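Local coordinates for uncharacterized protein YobA (Bacillus subtilis subsp. subtilis str. 168, PDB 4QY7), which is of unknown function, a small OB-fold protein of the DUF3221 family, made with a signal sequence that is consistent with export from the cytoplasm, at residues R20-T25 and L37-L42; Q41-F46 and I50-L55; T76-E79 and A85-Q88. All blocks are in the same frame, centred on the assembly; numbering follows the deposited sequence.

Contact 1. Residues R20-T25 and L37-L42; sequences RAILIT and LSEGQL
Ile22 of strand 20-24 and Glu39 of helix 39-45 mark the closest approach of the two backbones, with Ile22 CA and Glu39 CA 8.6 Å apart, so side chains alone span the gap. Both charged side chains reach into it. The CG of Glu39 stands opposite the backbone N (chi1 -179°), and the chain runs on extended, carrying the carboxylate from the first helical turn across to the strand. There the delta methyl of Ile22 meets it over one face: Ile22 CD1 is 3.5 Å from Glu39 CD and lies almost squarely above the carboxylate plane, the two side chains crossing at about a right angle. Arg20, two residues earlier on the same side of the strand, approaches from another direction. Its NH2 lies 3.6 Å from Glu39 OE1, a long salt bridge in which the oxygen sits at the edge of the guanidinium, near its plane, while the two flat groups are turned 66° apart. Ile22 CG1 lies over one guanidinium face, offset toward its rim, so the same isoleucine touches both charged groups. Arg20 has a second conformer, so the ion pair may not be constant.

The helix start is fixed separately by a capping box. Ser38 OG accepts the N-H of Gln41 at 3.0 Å, and Gln41 OE1 takes the N-H of Ser38 at 2.9 Å, nearly straight at 172° and on a lone pair in the carbonyl plane. Elsewhere, Ile22 and Leu42 both pack on Leu15 of strand 7-16, tying the helix to this wall of the OB-fold barrel. Glu39 may gain a little from the helix start, though its extended chain leads the carboxylate away; the link is probably a loose electrostatic attraction, with a methyl on the carboxylate face partly shielding it from water.

Contact 2. Residues Q41-F46 and I50-L55; sequences QLMNKF and IVIVGL
Leu42 O accepts the helical N-H of Phe46 at 2.9 Å and is also met by the delta methyl of Ile50, with Ile50 CD1 3.5 Å from Leu42 O. The same methyl comes within 3.2 Å of Phe46 O, a tight approach for carbon to oxygen. Ile50 thus pushes the end of its chain in among the carbonyls where the helix finishes, Phe46 being the first residue to leave helical geometry. Its second torsion, 143°, is off a staggered position, perhaps because of this crowding.

Alongside, Phe46 contributes the root of its side chain rather than the ring. Phe46 CB lies 3.6 Å from Ile50 CG1, while the ring swings off toward Ile24 and has Lys45 CG over one face, toward the rim.

In this OB-fold, helix 39-45 lies between strands 20-24 and 50-54 along the chain, and a short turn lets the chain double back, the helix and strand segments running at 137° to each other with their axes 9.9 Å apart. Ile50 also touches Ile22 and Ile24 on the neighbouring strand, which places it where the helix end meets the barrel wall.

Met43, present as selenomethionine, closes the other flank. Bent at both torsions beyond CB, it crosses Ile50 at about a right angle and brings Met43 CE to 4.0 Å from Ile50 CG2. The same terminal methyl reaches Ile52, one strand repeat further on, with 4.2 Å between Met43 CE and Ile52 CD1; since the residue has a second conformer, neither of these methyl contacts need be constant.

Contact 3. Residues T76-E79 and A85-Q88; sequences TRKE and ATIQ
Lys78 reaches Thr86 by folding its chain: CG lies beside the backbone N (chi1 -67°), a bend at the second torsion brings CE to strand 84-86, and one at the fourth turns NZ toward a water that joins it to Thr86. Thr86 answers with its hydroxyl beside its own backbone N (chi1 -57°), so that Lys78 CE comes to 3.5 Å from Thr86 OG1, the two side chains crossing at a slant. The setting is the connection between strands 69-74 and 84-86 of the OB-fold, whose chain turns back and runs along the strand it is about to form. A backbone bond between Lys78 and Ser84 holds the base of this return, and Ala85 is paired on its other flank with Ile52 and Gly54 of strand 50-54.

Between residues 76-79 and 85-88 themselves, water does the polar work. One molecule donates to Thr76 O at 2.7 Å and accepts the N-H of Thr86 at 2.9 Å, bridging the two backbones where Thr76 O and Thr86 N are too far apart for a direct bond. A second joins the side chains: it accepts from Lys78 NZ at 3.3 Å and lies 3.0 Å from Thr86 OG1. The ammonium therefore meets the threonine through a solvent bridge, as fits a contact at the surface.

Arg77 CB points away from the strand, and NH1 hydrogen-bonds Gln7 OE1, while Thr76 OG1 makes a weak bond to Arg77 O. Ala85 is the buried member of the contact, packing on Phe74. Its methyl lies against the loop backbone, with Ala85 CB 3.6 Å from Thr76 O, the same carbonyl oxygen that receives the first water.

Burial sorts the three contacts by chemistry. Contacts 1 and 2 are partly buried and use the start and the later part of helix 39-45, their segments overlapping at Gln41 and Leu42; their centres are about 4 Å apart, and their strands are neighbours, joined by the probable bond of Leu23 N to Val51 O at 2.8 Å. Contact 1 mixes charge with an apolar neighbour, whereas contact 2 has apolar side chains packed on one another and on backbone carbonyls. Contact 3 lies at the surface, its centre about 17 Å from that of contact 1, and relies on water. It still belongs to the same sheet, because strand 50-54 of contact 2 pairs with strand 84-86.

Contact 1. Residues R20-T25 and L37-L42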
loop_
_atom_site.group_PDB
_atom_site.type_symbol
_atom_site.label_atom_id
_atom_site.label_comp_id
_atom_site.label_asym_id
_atom_site.label_seq_id
_atom_site.Cartn_x
_atom_site.Cartn_y
_atom_site.Cartn_z
ATOM N N ARG A 20 2.984 -8.880 1.398
ATOM C CA ARG A 20 2.822 -7.540 0.840
ATOM C C ARG A 20 1.374 -7.150 0.716
ATOM O O ARG A 20 0.496 -8.014 0.667
ATOM C CB ARG A 20 3.466 -7.499 -0.563
ATOM C CG ARG A 20 2.776 -8.390 -1.616
ATOM C CD ARG A 20 1.782 -7.618 -2.487
ATOM N NE ARG A 20 1.059 -8.474 -3.433
ATOM C CZ ARG A 20 -0.076 -9.139 -3.206
ATOM N NH1 ARG A 20 -0.666 -9.086 -2.012
ATOM N NH2 ARG A 20 -0.627 -9.869 -4.166
ATOM N N ALA A 21 1.142 -5.861 0.555
ATOM C CA ALA A 21 -0.184 -5.362 0.244
ATOM C C ALA A 21 -0.060 -4.455 -0.964
ATOM O O ALA A 21 0.972 -3.808 -1.146
ATOM C CB ALA A 21 -0.820 -4.636 1.426
ATOM N N ILE A 22 -1.078 -4.425 -1.811
ATOM C CA ILE A 22 -1.132 -3.528 -2.960
ATOM C C ILE A 22 -2.093 -2.431 -2.608
ATOM O O ILE A 22 -3.244 -2.731 -2.260
ATOM C CB ILE A 22 -1.580 -4.264 -4.239
ATOM C CG1 ILE A 22 -0.590 -5.436 -4.508
ATOM C CG2 ILE A 22 -1.712 -3.271 -5.447
ATOM C CD1 ILE A 22 -0.418 -5.900 -5.903
ATOM N N LEU A 23 -1.621 -1.178 -2.656
ATOM C CA LEU A 23 -2.446 -0.020 -2.339
ATOM C C LEU A 23 -2.760 0.778 -3.567
ATOM O O LEU A 23 -1.868 1.016 -4.385
ATOM C CB LEU A 23 -1.728 0.917 -1.364
ATOM C CG LEU A 23 -1.114 0.311 -0.139
ATOM C CD1 LEU A 23 -0.563 1.414 0.767
ATOM C CD2 LEU A 23 -2.105 -0.555 0.606
ATOM N N ILE A 24 -4.000 1.268 -3.659
ATOM C CA ILE A 24 -4.406 2.193 -4.718
ATOM C C ILE A 24 -4.356 3.576 -4.119
ATOM O O ILE A 24 -4.925 3.801 -3.054
ATOM C CB ILE A 24 -5.805 1.835 -5.254
ATOM C CG1 ILE A 24 -5.755 0.463 -5.942
ATOM C CG2 ILE A 24 -6.338 2.954 -6.180
ATOM C CD1 ILE A 24 -4.678 0.247 -6.964
ATOM N N THR A 25 -3.734 4.515 -4.816
ATOM C CA THR A 25 -3.534 5.894 -4.321
ATOM C C THR A 25 -4.227 6.964 -5.152
ATOM O O THR A 25 -3.783 8.111 -5.152
ATOM C CB THR A 25 -2.049 6.172 -4.282
ATOM O OG1 THR A 25 -1.555 6.105 -5.629
ATOM C CG2 THR A 25 -1.322 5.186 -3.398
ATOM N N LEU A 37 -10.766 -7.554 -9.474
ATOM C CA LEU A 37 -9.776 -7.480 -10.537
ATOM C C LEU A 37 -8.532 -8.240 -10.154
ATOM O O LEU A 37 -8.154 -8.291 -8.974
ATOM C CB LEU A 37 -9.400 -6.018 -10.829
ATOM C CG LEU A 37 -10.521 -5.136 -11.375
ATOM C CD1 LEU A 37 -10.071 -3.693 -11.483
ATOM C CD2 LEU A 37 -10.996 -5.622 -12.733
ATOM N N SER A 38 -7.855 -8.793 -11.159
ATOM C CA SER A 38 -6.585 -9.462 -10.919
ATOM C C SER A 38 -5.512 -8.423 -10.678
ATOM O O SER A 38 -5.691 -7.238 -10.996
ATOM C CB SER A 38 -6.190 -10.325 -12.116
ATOM O OG SER A 38 -5.902 -9.489 -13.228
ATOM N N GLU A 39 -4.362 -8.860 -10.179
ATOM C CA GLU A 39 -3.253 -7.944 -10.008
ATOM C C GLU A 39 -2.882 -7.305 -11.352
ATOM O O GLU A 39 -2.678 -6.101 -11.394
ATOM C CB GLU A 39 -2.052 -8.668 -9.397
ATOM C CG GLU A 39 -0.891 -7.715 -9.190
ATOM C CD GLU A 39 0.233 -8.262 -8.348
ATOM O OE1 GLU A 39 0.023 -9.257 -7.617
ATOM O OE2 GLU A 39 1.313 -7.634 -8.366
ATOM N N GLY A 40 -2.869 -8.089 -12.439
ATOM C CA GLY A 40 -2.577 -7.569 -13.772
ATOM C C GLY A 40 -3.556 -6.502 -14.217
ATOM O O GLY A 40 -3.168 -5.485 -14.796
ATOM N N GLN A 41 -4.844 -6.720 -13.941
ATOM C CA GLN A 41 -5.882 -5.757 -14.308
ATOM C C GLN A 41 -5.773 -4.490 -13.487
ATOM O O GLN A 41 -6.039 -3.400 -14.015
ATOM C CB GLN A 41 -7.260 -6.368 -14.113
ATOM C CG GLN A 41 -7.626 -7.378 -15.201
ATOM C CD GLN A 41 -8.928 -8.068 -14.907
ATOM O OE1 GLN A 41 -9.157 -8.565 -13.794
ATOM N NE2 GLN A 41 -9.824 -8.124 -15.895
ATOM N N LEU A 42 -5.439 -4.626 -12.179
ATOM C CA LEU A 42 -5.225 -3.449 -11.330
ATOM C C LEU A 42 -4.046 -2.652 -11.838
ATOM O O LEU A 42 -4.137 -1.424 -11.857
ATOM C CB LEU A 42 -4.940 -3.833 -9.869
ATOM C CG LEU A 42 -6.105 -4.385 -9.082
ATOM C CD1 LEU A 42 -5.612 -5.061 -7.846
ATOM C CD2 LEU A 42 -7.125 -3.286 -8.715
#

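Contact 2. Residues Q41-F46 and I50-L55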
loop_
_atom_site.group_PDB
_atom_site.type_symbol
_atom_site.label_atom_id
_atom_site.label_comp_id
_atom_site.label_asym_id
_atom_site.label_seq_id
_atom_site.Cartn_x
_atom_site.Cartn_y
_atom_site.Cartn_z
ATOM N N GLN A 41 -4.844 -6.720 -13.941
ATOM C CA GLN A 41 -5.882 -5.757 -14.308
ATOM C C GLN A 41 -5.773 -4.490 -13.487
ATOM O O GLN A 41 -6.039 -3.400 -14.015
ATOM C CB GLN A 41 -7.260 -6.368 -14.113
ATOM C CG GLN A 41 -7.626 -7.378 -15.201
ATOM C CD GLN A 41 -8.928 -8.068 -14.907
ATOM O OE1 GLN A 41 -9.157 -8.565 -13.794
ATOM N NE2 GLN A 41 -9.824 -8.124 -15.895
ATOM N N LEU A 42 -5.439 -4.626 -12.179
ATOM C CA LEU A 42 -5.225 -3.449 -11.330
ATOM C C LEU A 42 -4.046 -2.652 -11.838
ATOM O O LEU A 42 -4.137 -1.424 -11.857
ATOM C CB LEU A 42 -4.940 -3.833 -9.869
ATOM C CG LEU A 42 -6.105 -4.385 -9.082
ATOM C CD1 LEU A 42 -5.612 -5.061 -7.846
ATOM C CD2 LEU A 42 -7.125 -3.286 -8.715
HETATM N N MSE A 43 -2.939 -3.359 -12.251
HETATM C CA MSE A 43 -1.741 -2.686 -12.780
HETATM C C MSE A 43 -2.108 -1.829 -13.993
HETATM O O MSE A 43 -1.594 -0.715 -14.132
HETATM C CB MSE A 43 -0.637 -3.699 -13.146
HETATM C CG MSE A 43 -0.081 -4.467 -11.946
HETATM SE SE MSE A 43 0.921 -3.372 -10.739
HETATM C CE MSE A 43 0.573 -4.259 -9.100
ATOM N N ASN A 44 -3.018 -2.319 -14.844
ATOM C CA ASN A 44 -3.469 -1.579 -16.032
ATOM C C ASN A 44 -4.392 -0.410 -15.662
ATOM O O ASN A 44 -4.138 0.725 -16.063
ATOM C CB ASN A 44 -4.196 -2.521 -16.980
ATOM C CG ASN A 44 -4.660 -1.848 -18.240
ATOM O OD1 ASN A 44 -3.844 -1.332 -19.009
ATOM N ND2 ASN A 44 -5.976 -1.806 -18.462
ATOM N N LYS A 45 -5.439 -0.671 -14.879
ATOM C CA LYS A 45 -6.415 0.357 -14.526
ATOM C C LYS A 45 -5.846 1.488 -13.661
ATOM O O LYS A 45 -6.200 2.642 -13.880
ATOM C CB LYS A 45 -7.586 -0.297 -13.779
ATOM C CG LYS A 45 -8.685 0.669 -13.388
ATOM C CD LYS A 45 -9.991 -0.033 -13.075
ATOM C CE LYS A 45 -11.039 0.988 -12.699
ATOM N NZ LYS A 45 -12.380 0.379 -12.543
ATOM N N PHE A 46 -5.009 1.167 -12.673
ATOM C CA PHE A 46 -4.500 2.188 -11.746
ATOM C C PHE A 46 -3.025 2.514 -11.980
ATOM O O PHE A 46 -2.330 2.853 -11.034
ATOM C CB PHE A 46 -4.716 1.709 -10.289
ATOM C CG PHE A 46 -6.182 1.615 -9.946
ATOM C CD1 PHE A 46 -6.940 2.759 -9.749
ATOM C CD2 PHE A 46 -6.806 0.382 -9.827
ATOM C CE1 PHE A 46 -8.307 2.672 -9.465
ATOM C CE2 PHE A 46 -8.173 0.297 -9.538
ATOM C CZ PHE A 46 -8.902 1.439 -9.323
ATOM N N ILE A 50 -0.546 3.127 -7.960
ATOM C CA ILE A 50 -0.389 1.890 -7.206
ATOM C C ILE A 50 0.905 1.944 -6.448
ATOM O O ILE A 50 1.917 2.439 -6.978
ATOM C CB ILE A 50 -0.339 0.646 -8.138
ATOM C CG1 ILE A 50 -1.645 0.415 -8.846
ATOM C CG2 ILE A 50 0.098 -0.653 -7.393
ATOM C CD1 ILE A 50 -1.380 -0.062 -10.172
ATOM N N VAL A 51 0.901 1.400 -5.237
ATOM C CA VAL A 51 2.092 1.259 -4.406
ATOM C C VAL A 51 2.083 -0.151 -3.848
ATOM O O VAL A 51 1.011 -0.608 -3.387
ATOM C CB VAL A 51 2.162 2.291 -3.256
ATOM C CG1 VAL A 51 3.481 2.150 -2.489
ATOM C CG2 VAL A 51 1.984 3.720 -3.782
ATOM N N ILE A 52 3.229 -0.821 -3.829
ATOM C CA ILE A 52 3.329 -2.141 -3.241
ATOM C C ILE A 52 4.025 -1.943 -1.906
ATOM O O ILE A 52 5.098 -1.368 -1.894
ATOM C CB ILE A 52 4.093 -3.080 -4.201
ATOM C CG1 ILE A 52 3.253 -3.262 -5.500
ATOM C CG2 ILE A 52 4.367 -4.432 -3.504
ATOM C CD1 ILE A 52 3.910 -3.786 -6.564
ATOM N N VAL A 53 3.444 -2.388 -0.800
ATOM C CA VAL A 53 4.071 -2.224 0.501
ATOM C C VAL A 53 4.469 -3.595 1.057
ATOM O O VAL A 53 3.650 -4.496 1.159
ATOM C CB VAL A 53 3.236 -1.410 1.513
ATOM C CG1 VAL A 53 3.067 0.042 1.023
ATOM C CG2 VAL A 53 1.871 -2.044 1.791
ATOM N N GLY A 54 5.749 -3.763 1.317
ATOM C CA GLY A 54 6.253 -4.978 1.918
ATOM C C GLY A 54 5.934 -4.971 3.401
ATOM O O GLY A 54 6.190 -3.974 4.087
ATOM N N LEU A 55 5.413 -6.093 3.914
ATOM C CA LEU A 55 4.993 -6.195 5.321
ATOM C C LEU A 55 5.936 -7.020 6.231
ATOM O O LEU A 55 5.579 -7.228 7.403
ATOM C CB LEU A 55 3.596 -6.859 5.326
ATOM C CG LEU A 55 2.506 -6.144 4.508
ATOM C CD1 LEU A 55 1.240 -6.983 4.444
ATOM C CD2 LEU A 55 2.237 -4.743 5.051
#

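Contact 3. Residues T76-E79 and A85-Q88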
loop_
_atom_site.group_PDB
_atom_site.type_symbol
_atom_site.label_atom_id
_atom_site.label_comp_id
_atom_site.label_asym_id
_atom_site.label_seq_id
_atom_site.Cartn_x
_atom_site.Cartn_y
_atom_site.Cartn_z
ATOM N N THR A 76 12.372 4.780 2.426
ATOM C CA THR A 76 12.545 5.085 1.003
ATOM C C THR A 76 11.776 4.176 0.099
ATOM O O THR A 76 11.418 3.066 0.492
ATOM C CB THR A 76 14.043 4.971 0.643
ATOM O OG1 THR A 76 14.245 5.484 -0.677
ATOM C CG2 THR A 76 14.556 3.538 0.692
ATOM N N ARG A 77 11.542 4.643 -1.136
ATOM C CA ARG A 77 10.903 3.852 -2.172
ATOM C C ARG A 77 11.968 3.096 -2.898
ATOM O O ARG A 77 13.038 3.647 -3.193
ATOM C CB ARG A 77 10.132 4.687 -3.219
ATOM C CG ARG A 77 8.828 5.335 -2.764
ATOM C CD ARG A 77 8.407 6.408 -3.779
ATOM N NE ARG A 77 7.213 7.147 -3.325
ATOM C CZ ARG A 77 7.214 8.082 -2.378
ATOM N NH1 ARG A 77 8.340 8.405 -1.747
ATOM N NH2 ARG A 77 6.079 8.679 -2.025
ATOM N N LYS A 78 11.664 1.874 -3.272
ATOM C CA LYS A 78 12.558 1.102 -4.131
ATOM C C LYS A 78 12.407 1.624 -5.544
ATOM O O LYS A 78 11.367 2.210 -5.873
ATOM C CB LYS A 78 12.212 -0.389 -4.078
ATOM C CG LYS A 78 12.483 -1.002 -2.709
ATOM C CD LYS A 78 11.500 -2.099 -2.355
ATOM C CE LYS A 78 11.691 -2.619 -0.948
ATOM N NZ LYS A 78 13.071 -3.114 -0.712
ATOM N N GLU A 79 13.390 1.344 -6.388
ATOM C CA GLU A 79 13.430 1.787 -7.773
ATOM C C GLU A 79 12.645 0.771 -8.558
ATOM O O GLU A 79 13.217 -0.158 -9.097
ATOM C CB GLU A 79 14.893 1.924 -8.254
ATOM C CG GLU A 79 15.012 2.500 -9.646
ATOM C CD GLU A 79 16.444 2.766 -10.072
ATOM O OE1 GLU A 79 17.375 2.450 -9.295
ATOM O OE2 GLU A 79 16.638 3.287 -11.192
ATOM N N ALA A 85 7.791 -0.215 -1.246
ATOM C CA ALA A 85 8.572 0.146 -0.072
ATOM C C ALA A 85 8.337 -0.815 1.039
ATOM O O ALA A 85 7.200 -1.286 1.201
ATOM C CB ALA A 85 8.199 1.551 0.394
ATOM N N THR A 86 9.379 -1.068 1.844
ATOM C CA THR A 86 9.223 -1.864 3.076
ATOM C C THR A 86 8.691 -0.920 4.129
ATOM O O THR A 86 9.354 0.081 4.377
ATOM C CB THR A 86 10.556 -2.421 3.525
ATOM O OG1 THR A 86 11.103 -3.184 2.456
ATOM C CG2 THR A 86 10.417 -3.276 4.786
ATOM N N ILE A 87 7.531 -1.174 4.729
ATOM C CA ILE A 87 6.976 -0.183 5.651
ATOM C C ILE A 87 7.312 -0.522 7.078
ATOM O O ILE A 87 7.522 -1.694 7.400
ATOM C CB ILE A 87 5.457 0.015 5.458
ATOM C CG1 ILE A 87 4.649 -1.297 5.712
ATOM C CG2 ILE A 87 5.194 0.539 4.021
ATOM C CD1 ILE A 87 3.131 -1.078 5.973
ATOM N N GLN A 88 7.422 0.506 7.920
ATOM C CA GLN A 88 7.750 0.343 9.342
ATOM C C GLN A 88 6.509 0.440 10.209
ATOM O O GLN A 88 6.517 -0.012 11.353
ATOM C CB GLN A 88 8.752 1.421 9.792
ATOM C CG GLN A 88 10.041 1.485 8.969
ATOM C CD GLN A 88 10.828 0.197 8.987
ATOM O OE1 GLN A 88 10.893 -0.505 10.001
ATOM N NE2 GLN A 88 11.469 -0.134 7.874
HETATM O O HOH W 1 11.787 0.447 1.206
HETATM O O HOH W 2 13.895 -2.200 2.326
#